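Local coordinates for protein xyloglucan-specific endo-beta-1,4-glucanase GH12 (Aspergillus niveus, PDB 4NPR) that probably hydrolyses internal beta-1,4-glucosidic linkages of xyloglucan with retention of the beta configuration, as a family 12 glycoside hydrolase with a beta-jelly-roll fold, at residues N116-D120 against A145-A149; S106-Y112 against F233-S239. All coordinates share one frame; numbering follows the deposited sequence.

Each interaction belongs to a different sheet of the jelly roll. Residues 106-112 and 233-239 (interaction 2) pair neighbouring strands of one sheet, and residues 116-120 and 145-149 (interaction 1) pair the ends of a hairpin in the other; their centres are about 17 Å apart. Strand 105-113 runs on into strand 117-128 through a corner at Asn116, so the chain passes directly from one contact to the other. Tyr112 bridges them: its CD2 lies 3.5 Å from Leu146 CD1, its CD1 3.9 Å from Ile117 CD1, and its OH 3.9 Å from Ala119 CB. A sulfate, probably from the crystallisation liquor, sits at the far end of interaction 2, beside Thr107 and Ser239.

Interaction 1. Residues N116-D120 against A145-A149; sequences NIVAD and ALGGA
Ala119 and Leu146 face each other as an antiparallel hydrogen-bonded pair where strands 117-128 and 137-146 of the jelly roll's larger sheet meet, at the open end of their hairpin. Leu146 N donates to Ala119 O at 2.9 Å, almost in line with the carbonyl (C=O...N angle 177°). The return bond, Ala119 N to Leu146 O, is longer at 3.3 Å, and its donor stands 41° out of the carbonyl plane. Ala149 N takes the opposite face of that plane, so two N-H groups grip Leu146 O. The Ala149 N to Leu146 O bond closes the type I' turn from Leu146 to Ala149 that ends the strand. Within the turn Gly147, with a positive phi of 56°, brings its CA 3.2 Å from Ile117 O in a CA-H...O contact.

Side chains line both faces. On one, Ile117 and Leu146 lie side by side, pointing the same way; Ile117 CG2, anti to its own N, meets Leu146 CD1 at 3.9 Å. Both side chains also rest on Tyr112 of the opposing sheet. On the other, Val118 CG1 approaches the CB of Ala149, and both residues touch Phe226 of strand 215-226, the next strand over. That strand also positions Asp120, whose carbonyl oxygen accepts from Thr223 OG1. The turn folds back far enough that Ala149 CB lies 3.3 Å from Ala119 O.

Interaction 2. Residues S106-Y112 against F233-S239; sequences STWKWNY and FTVSDYS. With SO4 (sulfate ion), chain C.
With CG anti to the backbone N in both Trp108 (chi1 -162°) and Tyr238, these cross-strand neighbours meet in a T-shaped contact on the inner face of a jelly-roll sheet. The edge of Tyr238 points at the face of the indole, CD1 reaching Trp108 CG at 3.6 Å, with the planes at 73°. Val235 CG2 lies at the indole edge, in its plane. Farther along, CG of Trp110 stands between the backbone N and the carbonyl carbon (chi1 58°), which swings its ring away from strand 231-240; its CB remains 3.5 Å from Phe233 CE1. Phe233 CB sits over the face of Tyr112, 3.9 Å from the ring centroid, completing a cluster of three aromatic residues. Val121 of the opposing sheet touches Trp108, Trp110 and Phe233, and Thr223 OG1 and Trp74 NE1 hydrogen-bond to Tyr112 OH.

Backbone bonds join the antiparallel strands, but the register slips by one residue between Lys109 and Trp110. This beta bulge is seen in Lys109: its N donates to Asp237 O, whereas its O accepts from Ser236 N at 3.1 Å. Strand 231-240 turns a corner at Ser236.

At the other end Ser239 O accepts two donors. One is Thr107 N; the other is Ser106 OG, which lies in the carbonyl plane, 2.7 Å from Ser239 O. On the outer face, Thr107 OG1 bonds Ser194 OG, while the sulfate is held by Thr67 OG1 and by Ser239 OG, 2.8 Å from sulfate O2.

Interaction 1. Residues N116-D120 against A145-A149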
loop_
_atom_site.group_PDB
_atom_site.type_symbol
_atom_site.label_atom_id
_atom_site.label_comp_id
_atom_site.label_asym_id
_atom_site.label_seq_id
_atom_site.Cartn_x
_atom_site.Cartn_y
_atom_site.Cartn_z
ATOM N N ASN A 116 -5.999 18.424 8.990
ATOM C CA ASN A 116 -5.947 18.609 7.532
ATOM C C ASN A 116 -5.228 17.509 6.764
ATOM O O ASN A 116 -4.324 17.771 5.979
ATOM C CB ASN A 116 -5.334 19.978 7.183
ATOM C CG ASN A 116 -5.931 21.104 8.017
ATOM O OD1 ASN A 116 -7.156 21.273 8.098
ATOM N ND2 ASN A 116 -5.061 21.879 8.671
ATOM N N ILE A 117 -5.644 16.275 6.968
ATOM C CA ILE A 117 -4.942 15.117 6.373
ATOM C C ILE A 117 -5.252 14.867 4.890
ATOM O O ILE A 117 -6.414 14.829 4.503
ATOM C CB ILE A 117 -5.214 13.832 7.176
ATOM C CG1 ILE A 117 -4.437 13.871 8.501
ATOM C CG2 ILE A 117 -4.712 12.610 6.435
ATOM C CD1 ILE A 117 -4.963 12.936 9.581
ATOM N N VAL A 118 -4.201 14.709 4.081
ATOM C CA VAL A 118 -4.314 14.292 2.686
ATOM C C VAL A 118 -3.304 13.146 2.551
ATOM O O VAL A 118 -2.126 13.338 2.721
ATOM C CB VAL A 118 -3.965 15.445 1.701
ATOM C CG1 VAL A 118 -4.194 15.037 0.237
ATOM C CG2 VAL A 118 -4.739 16.706 2.041
ATOM N N ALA A 119 -3.799 11.947 2.279
ATOM C CA ALA A 119 -3.044 10.696 2.455
ATOM C C ALA A 119 -3.907 9.596 1.963
ATOM O O ALA A 119 -5.124 9.733 1.953
ATOM C CB ALA A 119 -2.745 10.437 3.919
ATOM N N ASP A 120 -3.279 8.524 1.523
ATOM C CA ASP A 120 -3.972 7.259 1.292
ATOM C C ASP A 120 -3.463 6.166 2.221
ATOM O O ASP A 120 -2.395 6.309 2.831
ATOM C CB ASP A 120 -3.920 6.805 -0.191
ATOM C CG ASP A 120 -2.540 6.360 -0.648
ATOM O OD1 ASP A 120 -1.940 5.415 -0.089
ATOM O OD2 ASP A 120 -2.059 6.942 -1.625
ATOM N N ALA A 145 -8.948 6.981 1.305
ATOM C CA ALA A 145 -8.620 8.159 0.491
ATOM C C ALA A 145 -9.006 9.436 1.243
ATOM O O ALA A 145 -10.096 9.974 1.086
ATOM C CB ALA A 145 -9.326 8.096 -0.844
ATOM N N LEU A 146 -8.062 9.944 2.016
ATOM C CA LEU A 146 -8.315 11.055 2.884
ATOM C C LEU A 146 -7.959 12.386 2.245
ATOM O O LEU A 146 -6.950 12.502 1.542
ATOM C CB LEU A 146 -7.531 10.833 4.185
ATOM C CG LEU A 146 -7.706 9.457 4.845
ATOM C CD1 LEU A 146 -7.088 9.532 6.224
ATOM C CD2 LEU A 146 -9.165 9.079 4.979
ATOM N N GLY A 147 -8.808 13.374 2.479
ATOM C CA GLY A 147 -8.555 14.769 2.139
ATOM C C GLY A 147 -8.208 15.164 0.719
ATOM O O GLY A 147 -7.629 16.237 0.492
ATOM N N GLY A 148 -8.552 14.319 -0.244
ATOM C CA GLY A 148 -8.335 14.641 -1.654
ATOM C C GLY A 148 -7.301 13.775 -2.355
ATOM O O GLY A 148 -7.133 13.852 -3.582
ATOM N N ALA A 149 -6.606 12.947 -1.588
ATOM C CA ALA A 149 -5.580 12.089 -2.146
ATOM C C ALA A 149 -6.093 11.386 -3.411
ATOM O O ALA A 149 -7.177 10.792 -3.410
ATOM C CB ALA A 149 -5.134 11.083 -1.098
#

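Interaction 2. Residues S106-Y112 against F233-S239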
loop_
_atom_site.group_PDB
_atom_site.type_symbol
_atom_site.label_atom_id
_atom_site.label_comp_id
_atom_site.label_asym_id
_atom_site.label_seq_id
_atom_site.Cartn_x
_atom_site.Cartn_y
_atom_site.Cartn_z
ATOM N N SER A 106 -5.320 -11.638 3.948
ATOM C CA SER A 106 -4.774 -10.503 4.736
ATOM C C SER A 106 -5.807 -9.948 5.701
ATOM O O SER A 106 -6.975 -9.856 5.352
ATOM C CB SER A 106 -4.342 -9.356 3.802
ATOM O OG SER A 106 -3.712 -8.275 4.503
ATOM N N THR A 107 -5.380 -9.509 6.877
ATOM C CA THR A 107 -6.278 -8.805 7.779
ATOM C C THR A 107 -5.598 -7.532 8.256
ATOM O O THR A 107 -4.438 -7.566 8.632
ATOM C CB THR A 107 -6.676 -9.693 9.004
ATOM O OG1 THR A 107 -7.422 -10.855 8.569
ATOM C CG2 THR A 107 -7.527 -8.873 10.051
ATOM N N TRP A 108 -6.339 -6.425 8.277
ATOM C CA TRP A 108 -5.761 -5.125 8.524
ATOM C C TRP A 108 -6.785 -4.313 9.266
ATOM O O TRP A 108 -7.918 -4.233 8.851
ATOM C CB TRP A 108 -5.426 -4.418 7.195
ATOM C CG TRP A 108 -4.464 -3.254 7.252
ATOM C CD1 TRP A 108 -3.772 -2.794 8.347
ATOM C CD2 TRP A 108 -4.002 -2.472 6.140
ATOM N NE1 TRP A 108 -2.958 -1.740 7.987
ATOM C CE2 TRP A 108 -3.067 -1.544 6.634
ATOM C CE3 TRP A 108 -4.282 -2.479 4.780
ATOM C CZ2 TRP A 108 -2.437 -0.628 5.825
ATOM C CZ3 TRP A 108 -3.654 -1.570 3.965
ATOM C CH2 TRP A 108 -2.736 -0.653 4.491
ATOM N N LYS A 109 -6.347 -3.716 10.366
ATOM C CA LYS A 109 -7.088 -2.737 11.079
ATOM C C LYS A 109 -6.200 -1.497 11.258
ATOM O O LYS A 109 -5.056 -1.600 11.760
ATOM C CB LYS A 109 -7.453 -3.315 12.452
ATOM C CG LYS A 109 -8.000 -2.289 13.449
ATOM C CD LYS A 109 -9.245 -1.643 12.847
ATOM C CE LYS A 109 -10.060 -0.917 13.892
ATOM N NZ LYS A 109 -9.454 0.406 14.134
ATOM N N TRP A 110 -6.704 -0.327 10.886
ATOM C CA TRP A 110 -5.948 0.932 11.032
ATOM C C TRP A 110 -6.814 2.081 11.466
ATOM O O TRP A 110 -8.045 2.030 11.396
ATOM C CB TRP A 110 -5.247 1.339 9.736
ATOM C CG TRP A 110 -6.171 1.519 8.555
ATOM C CD1 TRP A 110 -6.540 0.572 7.707
ATOM C CD2 TRP A 110 -6.855 2.730 8.135
ATOM N NE1 TRP A 110 -7.431 1.082 6.764
ATOM C CE2 TRP A 110 -7.635 2.405 7.012
ATOM C CE3 TRP A 110 -6.896 4.040 8.613
ATOM C CZ2 TRP A 110 -8.390 3.341 6.319
ATOM C CZ3 TRP A 110 -7.705 4.984 7.921
ATOM C CH2 TRP A 110 -8.433 4.618 6.803
ATOM N N ASN A 111 -6.119 3.128 11.887
ATOM C CA ASN A 111 -6.721 4.396 12.293
ATOM C C ASN A 111 -5.841 5.622 11.962
ATOM O O ASN A 111 -4.641 5.563 12.049
ATOM C CB ASN A 111 -7.013 4.368 13.798
ATOM C CG ASN A 111 -7.837 5.545 14.219
ATOM O OD1 ASN A 111 -8.993 5.679 13.761
ATOM N ND2 ASN A 111 -7.239 6.478 15.000
ATOM N N TYR A 112 -6.465 6.740 11.600
ATOM C CA TYR A 112 -5.742 7.977 11.371
ATOM C C TYR A 112 -6.228 9.022 12.332
ATOM O O TYR A 112 -7.424 9.114 12.580
ATOM C CB TYR A 112 -5.927 8.502 9.920
ATOM C CG TYR A 112 -4.627 8.523 9.096
ATOM C CD1 TYR A 112 -3.537 9.257 9.504
ATOM C CD2 TYR A 112 -4.515 7.812 7.924
ATOM C CE1 TYR A 112 -2.375 9.293 8.770
ATOM C CE2 TYR A 112 -3.352 7.841 7.161
ATOM C CZ TYR A 112 -2.267 8.578 7.598
ATOM O OH TYR A 112 -1.092 8.582 6.872
ATOM N N PHE A 233 -0.793 7.511 12.103
ATOM C CA PHE A 233 -1.376 6.362 11.450
ATOM C C PHE A 233 -0.988 5.144 12.304
ATOM O O PHE A 233 0.181 4.851 12.486
ATOM C CB PHE A 233 -0.850 6.243 10.029
ATOM C CG PHE A 233 -1.260 4.978 9.337
ATOM C CD1 PHE A 233 -2.594 4.747 9.017
ATOM C CD2 PHE A 233 -0.321 4.018 9.005
ATOM C CE1 PHE A 233 -2.974 3.602 8.380
ATOM C CE2 PHE A 233 -0.699 2.865 8.327
ATOM C CZ PHE A 233 -2.017 2.665 8.015
ATOM N N THR A 234 -2.008 4.476 12.819
ATOM C CA THR A 234 -1.927 3.451 13.822
ATOM C C THR A 234 -2.448 2.207 13.148
ATOM O O THR A 234 -3.615 2.131 12.765
ATOM C CB THR A 234 -2.868 3.774 15.015
ATOM O OG1 THR A 234 -2.529 5.051 15.556
ATOM C CG2 THR A 234 -2.757 2.768 16.117
ATOM N N VAL A 235 -1.566 1.236 13.001
ATOM C CA VAL A 235 -1.923 -0.094 12.517
ATOM C C VAL A 235 -1.980 -1.023 13.717
ATOM O O VAL A 235 -0.960 -1.399 14.235
ATOM C CB VAL A 235 -0.880 -0.584 11.507
ATOM C CG1 VAL A 235 -1.077 -2.042 11.167
ATOM C CG2 VAL A 235 -0.928 0.297 10.272
ATOM N N SER A 236 -3.164 -1.385 14.175
ATOM C CA SER A 236 -3.239 -2.094 15.436
ATOM C C SER A 236 -3.156 -3.612 15.202
ATOM O O SER A 236 -2.874 -4.374 16.125
ATOM C CB SER A 236 -4.423 -1.599 16.295
ATOM O OG SER A 236 -5.629 -1.799 15.641
ATOM N N ASP A 237 -3.362 -4.032 13.956
ATOM C CA ASP A 237 -2.923 -5.324 13.485
ATOM C C ASP A 237 -2.954 -5.436 11.949
ATOM O O ASP A 237 -3.836 -4.905 11.276
ATOM C CB ASP A 237 -3.713 -6.448 14.145
ATOM C CG ASP A 237 -5.111 -6.492 13.689
ATOM O OD1 ASP A 237 -5.871 -5.587 14.109
ATOM O OD2 ASP A 237 -5.447 -7.419 12.894
ATOM N N TYR A 238 -1.941 -6.092 11.420
ATOM C CA TYR A 238 -1.787 -6.301 10.006
ATOM C C TYR A 238 -1.161 -7.680 9.832
ATOM O O TYR A 238 -0.208 -8.024 10.534
ATOM C CB TYR A 238 -0.887 -5.229 9.329
ATOM C CG TYR A 238 -0.600 -5.563 7.863
ATOM C CD1 TYR A 238 -1.572 -5.381 6.884
ATOM C CD2 TYR A 238 0.593 -6.144 7.483
ATOM C CE1 TYR A 238 -1.365 -5.750 5.555
ATOM C CE2 TYR A 238 0.830 -6.513 6.170
ATOM C CZ TYR A 238 -0.139 -6.302 5.193
ATOM O OH TYR A 238 0.115 -6.648 3.881
ATOM N N SER A 239 -1.722 -8.479 8.932
ATOM C CA SER A 239 -1.080 -9.710 8.500
ATOM C C SER A 239 -1.384 -9.945 7.049
ATOM O O SER A 239 -2.371 -9.432 6.522
ATOM C CB SER A 239 -1.531 -10.942 9.290
ATOM O OG SER A 239 -2.916 -11.019 9.354
HETATM S S SO4 C . -4.656 -12.437 11.982
HETATM O O1 SO4 C . -5.896 -11.972 11.308
HETATM O O2 SO4 C . -3.728 -11.275 12.028
HETATM O O3 SO4 C . -5.015 -12.881 13.359
HETATM O O4 SO4 C . -4.028 -13.576 11.234
#